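Local atomic coordinates of sensor protein kinase WalK (Staphylococcus aureus, PDB entry 4YWZ), a protein that acts as the sensor histidine kinase of the essential WalKR two-component system, its extracellular Cache-type domain probably receiving the external signal. Residues 99-104 / 118-123. The protein carries 1 engineered substitution. Residues are numbered along the deposited sequence; the frame is centred on the assembly and turned at random.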
loop_
_atom_site.group_PDB
_atom_site.type_symbol
_atom_site.label_atom_id
_atom_site.label_comp_id
_atom_site.label_asym_id
_atom_site.label_seq_id
_atom_site.Cartn_x
_atom_site.Cartn_y
_atom_site.Cartn_z
ATOM N N GLY A 99 22.650 15.098 -6.992
ATOM C CA GLY A 99 22.751 14.046 -5.988
ATOM C C GLY A 99 21.620 14.053 -4.968
ATOM O O GLY A 99 21.848 13.705 -3.820
ATOM N N GLN A 100 20.418 14.497 -5.352
ATOM C CA GLN A 100 19.287 14.552 -4.513
ATOM C C GLN A 100 18.113 13.831 -5.203
ATOM O O GLN A 100 17.969 13.949 -6.418
ATOM C CB GLN A 100 18.877 15.985 -4.231
ATOM C CG GLN A 100 19.940 16.798 -3.435
ATOM C CD GLN A 100 19.601 18.292 -3.349
ATOM O OE1 GLN A 100 18.609 18.805 -3.930
ATOM N NE2 GLN A 100 20.434 19.004 -2.604
ATOM N N SER A 101 17.257 13.234 -4.376
ATOM C CA SER A 101 16.022 12.642 -4.937
ATOM C C SER A 101 15.121 13.749 -5.410
ATOM O O SER A 101 15.128 14.945 -4.980
ATOM C CB SER A 101 15.297 11.917 -3.829
ATOM O OG SER A 101 16.098 10.828 -3.455
ATOM N N ASN A 102 14.158 13.371 -6.293
ATOM C CA ASN A 102 13.130 14.243 -6.761
ATOM C C ASN A 102 11.900 13.475 -7.187
ATOM O O ASN A 102 11.986 12.268 -7.262
ATOM C CB ASN A 102 13.577 15.242 -7.852
ATOM C CG ASN A 102 13.963 14.587 -9.144
ATOM O OD1 ASN A 102 13.163 13.852 -9.781
ATOM N ND2 ASN A 102 15.181 14.835 -9.572
ATOM N N ASP A 103 10.796 14.186 -7.353
ATOM C CA ASP A 103 9.508 13.493 -7.757
ATOM C C ASP A 103 8.579 14.395 -8.491
ATOM O O ASP A 103 8.592 15.631 -8.287
ATOM C CB ASP A 103 8.744 12.879 -6.552
ATOM C CG ASP A 103 8.099 13.906 -5.672
ATOM O OD1 ASP A 103 8.832 14.487 -4.811
ATOM O OD2 ASP A 103 6.917 14.229 -5.814
ATOM N N HIS A 104 7.750 13.818 -9.344
ATOM C CA HIS A 104 6.650 14.576 -9.969
ATOM C C HIS A 104 5.581 13.631 -10.475
ATOM O O HIS A 104 5.827 12.432 -10.609
ATOM C CB HIS A 104 7.200 15.427 -11.131
ATOM C CG HIS A 104 7.780 14.676 -12.276
ATOM N ND1 HIS A 104 9.052 14.138 -12.256
ATOM C CD2 HIS A 104 7.291 14.421 -13.503
ATOM C CE1 HIS A 104 9.289 13.517 -13.407
ATOM N NE2 HIS A 104 8.232 13.671 -14.178
ATOM N N TRP A 118 3.179 8.414 -10.438
ATOM C CA TRP A 118 4.083 9.176 -9.642
ATOM C C TRP A 118 5.467 8.696 -10.010
ATOM O O TRP A 118 5.831 7.511 -9.865
ATOM C CB TRP A 118 3.841 9.000 -8.133
ATOM C CG TRP A 118 4.614 9.907 -7.262
ATOM C CD1 TRP A 118 4.623 11.247 -7.322
ATOM C CD2 TRP A 118 5.516 9.553 -6.180
ATOM N NE1 TRP A 118 5.476 11.788 -6.335
ATOM C CE2 TRP A 118 6.041 10.769 -5.645
ATOM C CE3 TRP A 118 5.969 8.351 -5.661
ATOM C CZ2 TRP A 118 6.932 10.788 -4.569
ATOM C CZ3 TRP A 118 6.904 8.373 -4.629
ATOM C CH2 TRP A 118 7.374 9.588 -4.117
ATOM N N VAL A 119 6.337 9.644 -10.400
ATOM C CA VAL A 119 7.694 9.344 -10.825
ATOM C C VAL A 119 8.622 9.840 -9.704
ATOM O O VAL A 119 8.511 10.974 -9.195
ATOM C CB VAL A 119 8.124 10.119 -12.099
ATOM C CG1 VAL A 119 9.649 10.055 -12.364
ATOM C CG2 VAL A 119 7.266 9.669 -13.278
ATOM N N TYR A 120 9.443 8.901 -9.212
ATOM C CA TYR A 120 10.448 9.153 -8.126
ATOM C C TYR A 120 11.789 8.752 -8.685
ATOM O O TYR A 120 12.034 7.652 -9.180
ATOM C CB TYR A 120 10.071 8.351 -6.905
ATOM C CG TYR A 120 11.033 8.520 -5.748
ATOM C CD1 TYR A 120 10.993 9.680 -5.050
ATOM C CD2 TYR A 120 11.907 7.531 -5.402
ATOM C CE1 TYR A 120 11.863 9.901 -3.964
ATOM C CE2 TYR A 120 12.777 7.690 -4.340
ATOM C CZ TYR A 120 12.762 8.886 -3.684
ATOM O OH TYR A 120 13.632 9.106 -2.566
ATOM N N ASN A 121 12.763 9.649 -8.511
ATOM C CA ASN A 121 14.118 9.400 -8.795
ATOM C C ASN A 121 14.981 9.502 -7.489
ATOM O O ASN A 121 14.832 10.442 -6.703
ATOM C CB ASN A 121 14.663 10.496 -9.705
ATOM C CG ASN A 121 14.134 10.414 -11.101
ATOM O OD1 ASN A 121 14.333 9.407 -11.749
ATOM N ND2 ASN A 121 13.485 11.426 -11.539
ATOM N N ILE A 122 15.811 8.480 -7.325
ATOM C CA ILE A 122 16.833 8.485 -6.249
ATOM C C ILE A 122 18.183 8.164 -6.834
ATOM O O ILE A 122 18.414 7.155 -7.473
ATOM C CB ILE A 122 16.476 7.574 -5.048
ATOM C CG1 ILE A 122 17.604 7.689 -3.988
ATOM C CG2 ILE A 122 16.178 6.164 -5.447
ATOM C CD1 ILE A 122 17.291 7.009 -2.674
ATOM N N PRO A 123 19.120 9.120 -6.673
ATOM C CA PRO A 123 20.448 8.833 -7.178
ATOM C C PRO A 123 21.158 7.787 -6.313
ATOM O O PRO A 123 20.957 7.786 -5.107
ATOM C CB PRO A 123 21.190 10.207 -7.038
ATOM C CG PRO A 123 20.452 11.031 -6.090
ATOM C CD PRO A 123 19.008 10.476 -6.127
#
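Asn102 and Asn121 face each other as a hydrogen-bonded antiparallel pair, and their side chains run side by side toward helix 90-98. The amide planes stand 78° apart, yet the bond between them is straight at the hydrogen: Asn121 ND2 donates to Asn102 OD1 at 3.0 Å, with the acceptor lying in the donor's own amide plane. Asn102 reaches this spot because chi1 of 66° sets CG between its backbone N and carbonyl carbon. Asparagine suits both positions, having a donor and an acceptor on one short arm: Asn102 ND2 goes on to Ser91 O, Asn121 ND2 also meets Ser91 OG, and Asn121 OD1 takes a hydrogen from Asn133 on strand 129-138.

On the same face His104 lays its ring over Val119, whose CB sits 4.1 Å from the ring centroid in a CH-pi contact; the branched valine offers a compact aliphatic surface. Asp103 and Trp118 meet on the other face, beside helix 7-37. Trp118 NE1 donates a hydrogen bond to Asp103 OD2 at 2.9 Å; OD2 lies near the indole plane, while NE1 approaches from above the carboxylate plane. Just after helix 90-98, Gly99 turns with positive phi, which glycine tolerates easily, and the puckered ring of Pro123 sets CG 3.4 Å from Gly99 C.

The hairpin thus pairs strand 102-109, an edge strand of the sheet within this chain, with strand 114-126 through polar links on both faces: buried Asn121 has its amide satisfied at both ends, and a probably charged carboxylate matches the indole N-H.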